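Local coordinates for protein cyclopropane mycolic acid synthase MmaA2 (PDB 1TPY) that converts a double bond at the distal position of an alpha mycolic acid into a cis cyclopropane ring, using a methylene group from S-adenosyl-L-methionine, at residues 76-81 and 134-139; 55-60 and 66-71. One frame throughout, in Å; residues are numbered along the deposited sequence.

Interaction 1 of 2, residues 76-81 and 134-139; sequences GATMRR and VSIGAF. With SAH (S-adenosyl-L-homocysteine), chain C; 16A (cetyl-trimethyl-ammonium), chain D.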
loop_
_atom_site.group_PDB
_atom_site.type_symbol
_atom_site.label_atom_id
_atom_site.label_comp_id
_atom_site.label_asym_id
_atom_site.label_seq_id
_atom_site.Cartn_x
_atom_site.Cartn_y
_atom_site.Cartn_z
ATOM N N GLY A 76 -8.823 5.168 -3.357
ATOM C CA GLY A 76 -9.023 5.272 -4.793
ATOM C C GLY A 76 -8.238 6.174 -5.725
ATOM O O GLY A 76 -8.517 6.173 -6.928
ATOM N N ALA A 77 -7.267 6.930 -5.224
ATOM C CA ALA A 77 -6.508 7.821 -6.111
ATOM C C ALA A 77 -5.829 7.067 -7.253
ATOM O O ALA A 77 -5.820 7.528 -8.394
ATOM C CB ALA A 77 -5.466 8.611 -5.316
ATOM N N THR A 78 -5.262 5.907 -6.951
ATOM C CA THR A 78 -4.590 5.131 -7.981
ATOM C C THR A 78 -5.542 4.758 -9.114
ATOM O O THR A 78 -5.222 4.956 -10.285
ATOM C CB THR A 78 -3.949 3.859 -7.392
ATOM O OG1 THR A 78 -2.963 4.234 -6.423
ATOM C CG2 THR A 78 -3.269 3.035 -8.499
ATOM N N MET A 79 -6.714 4.225 -8.777
ATOM C CA MET A 79 -7.677 3.855 -9.810
ATOM C C MET A 79 -8.144 5.064 -10.600
ATOM O O MET A 79 -8.171 5.030 -11.825
ATOM C CB MET A 79 -8.888 3.140 -9.205
ATOM C CG MET A 79 -8.576 1.747 -8.693
ATOM S SD MET A 79 -10.034 0.885 -8.130
ATOM C CE MET A 79 -10.471 1.893 -6.669
ATOM N N ARG A 80 -8.515 6.133 -9.905
ATOM C CA ARG A 80 -8.968 7.333 -10.589
ATOM C C ARG A 80 -7.892 7.844 -11.540
ATOM O O ARG A 80 -8.198 8.307 -12.639
ATOM C CB ARG A 80 -9.339 8.421 -9.579
ATOM C CG ARG A 80 -10.569 8.084 -8.735
ATOM C CD ARG A 80 -11.114 9.332 -8.041
ATOM N NE ARG A 80 -10.149 9.932 -7.117
ATOM C CZ ARG A 80 -9.931 9.517 -5.873
ATOM N NH1 ARG A 80 -10.614 8.492 -5.373
ATOM N NH2 ARG A 80 -9.016 10.124 -5.129
ATOM N N ARG A 81 -6.631 7.755 -11.121
ATOM C CA ARG A 81 -5.518 8.207 -11.960
ATOM C C ARG A 81 -5.328 7.269 -13.150
ATOM O O ARG A 81 -4.967 7.698 -14.248
ATOM C CB ARG A 81 -4.221 8.251 -11.145
ATOM C CG ARG A 81 -2.971 8.621 -11.949
ATOM C CD ARG A 81 -2.987 10.077 -12.422
ATOM N NE ARG A 81 -1.699 10.466 -12.999
ATOM C CZ ARG A 81 -1.449 11.643 -13.565
ATOM N NH1 ARG A 81 -2.399 12.568 -13.638
ATOM N NH2 ARG A 81 -0.240 11.898 -14.059
ATOM N N VAL A 134 -2.603 -3.981 -9.810
ATOM C CA VAL A 134 -1.712 -3.100 -9.083
ATOM C C VAL A 134 -2.083 -3.256 -7.610
ATOM O O VAL A 134 -3.262 -3.349 -7.256
ATOM C CB VAL A 134 -1.869 -1.618 -9.500
ATOM C CG1 VAL A 134 -3.271 -1.128 -9.217
ATOM C CG2 VAL A 134 -0.849 -0.772 -8.758
ATOM N N SER A 135 -1.077 -3.336 -6.758
ATOM C CA SER A 135 -1.315 -3.460 -5.330
ATOM C C SER A 135 -0.186 -2.721 -4.647
ATOM O O SER A 135 0.977 -3.118 -4.732
ATOM C CB SER A 135 -1.324 -4.926 -4.893
ATOM O OG SER A 135 -1.693 -5.014 -3.529
ATOM N N ILE A 136 -0.544 -1.643 -3.970
ATOM C CA ILE A 136 0.426 -0.806 -3.297
ATOM C C ILE A 136 0.145 -0.711 -1.809
ATOM O O ILE A 136 -0.901 -0.211 -1.401
ATOM C CB ILE A 136 0.396 0.611 -3.909
ATOM C CG1 ILE A 136 0.670 0.518 -5.412
ATOM C CG2 ILE A 136 1.404 1.511 -3.210
ATOM C CD1 ILE A 136 0.347 1.782 -6.170
ATOM N N GLY A 137 1.085 -1.199 -1.003
ATOM C CA GLY A 137 0.936 -1.133 0.440
ATOM C C GLY A 137 -0.158 -1.994 1.040
ATOM O O GLY A 137 -0.585 -1.751 2.165
ATOM N N ALA A 138 -0.608 -3.006 0.308
ATOM C CA ALA A 138 -1.653 -3.886 0.815
ATOM C C ALA A 138 -1.073 -5.228 1.259
ATOM O O ALA A 138 -1.489 -5.792 2.268
ATOM C CB ALA A 138 -2.716 -4.110 -0.258
ATOM N N PHE A 139 -0.102 -5.715 0.495
ATOM C CA PHE A 139 0.556 -6.998 0.739
ATOM C C PHE A 139 0.983 -7.238 2.192
ATOM O O PHE A 139 0.838 -8.345 2.713
ATOM C CB PHE A 139 1.785 -7.110 -0.162
ATOM C CG PHE A 139 2.314 -8.512 -0.307
ATOM C CD1 PHE A 139 1.698 -9.415 -1.178
ATOM C CD2 PHE A 139 3.441 -8.921 0.400
ATOM C CE1 PHE A 139 2.203 -10.709 -1.345
ATOM C CE2 PHE A 139 3.956 -10.218 0.241
ATOM C CZ PHE A 139 3.335 -11.114 -0.635
HETATM N N SAH C . -3.196 1.144 -2.168
HETATM C CA SAH C . -3.596 2.341 -1.428
HETATM C CB SAH C . -3.962 2.014 0.042
HETATM C CG SAH C . -2.911 1.315 0.905
HETATM S SD SAH C . -3.470 1.009 2.603
HETATM C C SAH C . -2.489 3.396 -1.461
HETATM O O SAH C . -1.382 3.072 -1.926
HETATM O OXT SAH C . -2.734 4.531 -1.008
HETATM C "C5'" SAH C . -3.677 -0.791 2.621
HETATM C "C4'" SAH C . -4.883 -1.206 1.764
HETATM O "O4'" SAH C . -4.894 -2.620 1.452
HETATM C "C3'" SAH C . -6.228 -0.908 2.423
HETATM O "O3'" SAH C . -7.124 -0.366 1.435
HETATM C "C2'" SAH C . -6.685 -2.251 2.915
HETATM O "O2'" SAH C . -8.111 -2.294 3.096
HETATM C "C1'" SAH C . -6.178 -3.141 1.828
HETATM N N9 SAH C . -6.080 -4.615 2.198
HETATM C C8 SAH C . -5.457 -5.247 3.226
HETATM N N7 SAH C . -5.557 -6.537 3.260
HETATM C C5 SAH C . -6.334 -6.801 2.128
HETATM C C6 SAH C . -6.838 -7.993 1.540
HETATM N N6 SAH C . -6.613 -9.199 2.054
HETATM N N1 SAH C . -7.589 -7.881 0.393
HETATM C C2 SAH C . -7.825 -6.658 -0.137
HETATM N N3 SAH C . -7.407 -5.469 0.325
HETATM C C4 SAH C . -6.656 -5.621 1.475
HETATM C C1 16A D . 4.136 3.843 6.836
HETATM C C2 16A D . 4.071 2.452 7.466
HETATM C C3 16A D . 5.488 1.919 7.732
HETATM C C4 16A D . 5.561 0.543 8.379
HETATM C C5 16A D . 7.035 0.155 8.580
HETATM C C6 16A D . 7.278 -1.218 9.227
HETATM C C7 16A D . 6.799 -1.451 10.682
HETATM C C8 16A D . 6.610 -2.911 11.159
HETATM C C9 16A D . 5.762 -3.845 10.263
HETATM C C10 16A D . 4.270 -3.472 10.089
HETATM C C11 16A D . 3.550 -4.093 8.866
HETATM C C12 16A D . 2.243 -3.399 8.453
HETATM C C13 16A D . 2.437 -2.481 7.241
HETATM C C14 16A D . 1.153 -1.725 6.902
HETATM C C15 16A D . 1.521 -0.649 5.866
HETATM C C16 16A D . 0.275 0.226 5.624
HETATM N N1 16A D . 0.169 1.446 4.712
HETATM C C17 16A D . -0.900 2.244 4.556
HETATM C C18 16A D . 1.292 2.422 4.991
HETATM C C19 16A D . 0.405 0.997 3.287
#
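Thr78, on the first turn of helix 77-86, reaches strand 132-136 with both branches of its side chain. Its methyl carbon CG2 lies 4.2 Å from CG1 of Val134, while OG1 lies 4.1 Å from CD1 of Ile136. With CG2 anti to the backbone N and OG1 beside it (chi1 -62°), the two branches fork over alternate residues of the strand. No hydrogen bond crosses here; the contact is small and buried, made at van der Waals distance.

At Ile136, the last residue of the strand, the backbone turns to the cofactor product. The carbonyl oxygen of Ile136 accepts a hydrogen bond from the amino N of S-adenosyl-L-homocysteine at 2.8 Å. CG2 of the same isoleucine lies 3.4 Å from the carboxylate O of that ligand. Ile136 thus joins the helix with the end of its longer branch and the ligand with its shorter branch and backbone. In the turn that follows, CB of Ala138 approaches the ribose oxygen O4' closely, at 3.1 Å. Gly137 O sits 3.1 Å from the methyl carbon C19 of cetyl-trimethyl-ammonium, a placement that should suit the positive headgroup.

On the helix side, Gly76 occupies the N-cap position, and its O accepts a hydrogen bond from Arg80 N (3.0 Å) that closes the first turn. The guanidinium of Arg80 folds back with Gly76 O and Ala77 CA against one face, near its rim, and NH1 hydrogen-bonded to Trp75 O.

This is the ligand end of a Rossmann-like methyltransferase fold, where the glycine-containing turn at Gly72 and Gly74 leads from strand 67-71 into helix 77-86. Strand 132-136 runs between strands 67-71 and 163-171, and helix 45-57 also touches Thr78, through Ile53 and Leu57.

Interaction 2 of 2, residues 55-60 and 66-71; sequences LALGKL and MTLLDI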
loop_
_atom_site.group_PDB
_atom_site.type_symbol
_atom_site.label_atom_id
_atom_site.label_comp_id
_atom_site.label_asym_id
_atom_site.label_seq_id
_atom_site.Cartn_x
_atom_site.Cartn_y
_atom_site.Cartn_z
ATOM N N LEU A 55 4.434 5.708 -11.652
ATOM C CA LEU A 55 5.579 4.809 -11.706
ATOM C C LEU A 55 5.092 3.363 -11.708
ATOM O O LEU A 55 5.522 2.550 -12.525
ATOM C CB LEU A 55 6.497 5.052 -10.505
ATOM C CG LEU A 55 7.750 4.176 -10.404
ATOM C CD1 LEU A 55 8.677 4.469 -11.584
ATOM C CD2 LEU A 55 8.453 4.439 -9.078
ATOM N N ALA A 56 4.179 3.054 -10.796
ATOM C CA ALA A 56 3.632 1.705 -10.694
ATOM C C ALA A 56 2.786 1.347 -11.914
ATOM O O ALA A 56 2.962 0.291 -12.520
ATOM C CB ALA A 56 2.787 1.586 -9.431
ATOM N N LEU A 57 1.862 2.237 -12.260
ATOM C CA LEU A 57 0.972 2.030 -13.387
ATOM C C LEU A 57 1.709 1.890 -14.730
ATOM O O LEU A 57 1.365 1.030 -15.542
ATOM C CB LEU A 57 -0.036 3.184 -13.445
ATOM C CG LEU A 57 -1.491 2.928 -13.019
ATOM C CD1 LEU A 57 -1.563 2.014 -11.808
ATOM C CD2 LEU A 57 -2.155 4.271 -12.736
ATOM N N GLY A 58 2.725 2.720 -14.951
ATOM C CA GLY A 58 3.470 2.674 -16.201
ATOM C C GLY A 58 4.223 1.385 -16.476
ATOM O O GLY A 58 4.644 1.134 -17.606
ATOM N N LYS A 59 4.392 0.559 -15.450
ATOM C CA LYS A 59 5.111 -0.705 -15.587
ATOM C C LYS A 59 4.194 -1.856 -15.985
ATOM O O LYS A 59 4.658 -2.949 -16.310
ATOM C CB LYS A 59 5.789 -1.055 -14.263
ATOM C CG LYS A 59 6.798 -0.028 -13.789
ATOM C CD LYS A 59 7.294 -0.352 -12.390
ATOM C CE LYS A 59 8.453 0.545 -11.980
ATOM N NZ LYS A 59 9.067 0.081 -10.703
ATOM N N LEU A 60 2.888 -1.604 -15.961
ATOM C CA LEU A 60 1.902 -2.629 -16.271
ATOM C C LEU A 60 1.614 -2.837 -17.750
ATOM O O LEU A 60 1.164 -3.911 -18.151
ATOM C CB LEU A 60 0.594 -2.316 -15.535
ATOM C CG LEU A 60 0.679 -2.402 -14.008
ATOM C CD1 LEU A 60 -0.632 -1.968 -13.391
ATOM C CD2 LEU A 60 1.022 -3.828 -13.599
ATOM N N MET A 66 -8.646 -1.870 -21.153
ATOM C CA MET A 66 -8.300 -2.961 -20.254
ATOM C C MET A 66 -9.011 -2.754 -18.930
ATOM O O MET A 66 -9.518 -1.664 -18.641
ATOM C CB MET A 66 -6.798 -3.016 -19.973
ATOM C CG MET A 66 -5.905 -3.345 -21.152
ATOM S SD MET A 66 -4.218 -3.656 -20.579
ATOM C CE MET A 66 -3.743 -5.017 -21.619
ATOM N N THR A 67 -9.053 -3.813 -18.134
ATOM C CA THR A 67 -9.639 -3.750 -16.812
ATOM C C THR A 67 -8.488 -3.884 -15.819
ATOM O O THR A 67 -7.791 -4.893 -15.803
ATOM C CB THR A 67 -10.644 -4.895 -16.566
ATOM O OG1 THR A 67 -11.819 -4.681 -17.358
ATOM C CG2 THR A 67 -11.030 -4.960 -15.092
ATOM N N LEU A 68 -8.293 -2.855 -15.003
ATOM C CA LEU A 68 -7.237 -2.856 -13.997
ATOM C C LEU A 68 -7.806 -3.130 -12.612
ATOM O O LEU A 68 -8.739 -2.460 -12.174
ATOM C CB LEU A 68 -6.512 -1.504 -13.968
ATOM C CG LEU A 68 -5.558 -1.313 -12.779
ATOM C CD1 LEU A 68 -4.431 -2.335 -12.848
ATOM C CD2 LEU A 68 -5.001 0.104 -12.789
ATOM N N LEU A 69 -7.234 -4.110 -11.927
ATOM C CA LEU A 69 -7.668 -4.455 -10.583
ATOM C C LEU A 69 -6.678 -3.857 -9.585
ATOM O O LEU A 69 -5.470 -4.052 -9.708
ATOM C CB LEU A 69 -7.705 -5.982 -10.400
ATOM C CG LEU A 69 -8.042 -6.476 -8.984
ATOM C CD1 LEU A 69 -9.464 -6.064 -8.634
ATOM C CD2 LEU A 69 -7.894 -7.984 -8.888
ATOM N N ASP A 70 -7.188 -3.114 -8.611
ATOM C CA ASP A 70 -6.335 -2.532 -7.581
ATOM C C ASP A 70 -6.676 -3.254 -6.281
ATOM O O ASP A 70 -7.707 -2.978 -5.670
ATOM C CB ASP A 70 -6.601 -1.022 -7.429
ATOM C CG ASP A 70 -5.719 -0.375 -6.357
ATOM O OD1 ASP A 70 -5.079 -1.119 -5.588
ATOM O OD2 ASP A 70 -5.661 0.872 -6.269
ATOM N N ILE A 71 -5.821 -4.189 -5.871
ATOM C CA ILE A 71 -6.044 -4.941 -4.640
ATOM C C ILE A 71 -5.543 -4.119 -3.455
ATOM O O ILE A 71 -4.335 -3.962 -3.257
ATOM C CB ILE A 71 -5.319 -6.300 -4.693
ATOM C CG1 ILE A 71 -5.806 -7.080 -5.924
ATOM C CG2 ILE A 71 -5.576 -7.097 -3.401
ATOM C CD1 ILE A 71 -5.130 -8.426 -6.115
#
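Leu68 of strand 67-71 meets Leu57 and Leu60 with its two terminal methyls, one for each partner. From CA, its CB points toward segment 55-60, and CG continues outward anti to the backbone N (chi1 169°), so that CB and CG form a stem rising from the sheet. At CG the chain divides. CD1 meets CD1 of Leu60 at 3.9 Å, the two side chains crossing at about a right angle; CD2, the other prong, meets CD1 of Leu57 at 4.1 Å, the side chains here crossing at a slant. The fork therefore spreads beneath the turn in which Leu57 and Leu60 lie, and every touching group is a methyl, in purely apolar packing.

The two partners come from one type I beta turn, Leu57 to Leu60, closed by a bond from Leu60 N to Leu57 O (3.1 Å). The turn brings both leucines to bear on the same residue. Leu60 aims directly at the strand from its CB, whereas Leu57 starts off alongside and reaches Leu68 with its tip.

Around this cluster, Ala82 of helix 77-86 touches both Leu57 and Leu68, and Tyr86 adds to Leu57, so helices 45-57 and 77-86 pack together on one face of the sheet. Leu60 extends the apolar layer across to Val163 and Leu165 of strand 163-171, while its carbonyl oxygen receives a hydrogen bond from NE of Arg132, at the start of strand 132-136.

Both contacts are buried, and neither has a hydrogen bond across its segments; interaction 2 is wholly methyl packing, whereas interaction 1 also brings a threonine hydroxyl against an isoleucine methyl. Both lie on the same sheet, in which strands 67-71 and 132-136 are parallel neighbours. The strands are stitched directly: Val134 N lies 2.9 Å from Leu69 O, and Ser135 OG is hydrogen-bonded to Ile71 O. Strand 67-71 leads through the glycine-rich turn into helix 77-86, so interaction 2 precedes interaction 1 along the chain. Interaction 1 lies nearer the chain centre, where the strand end and the turn after it present backbone carbonyls to the bound ligands.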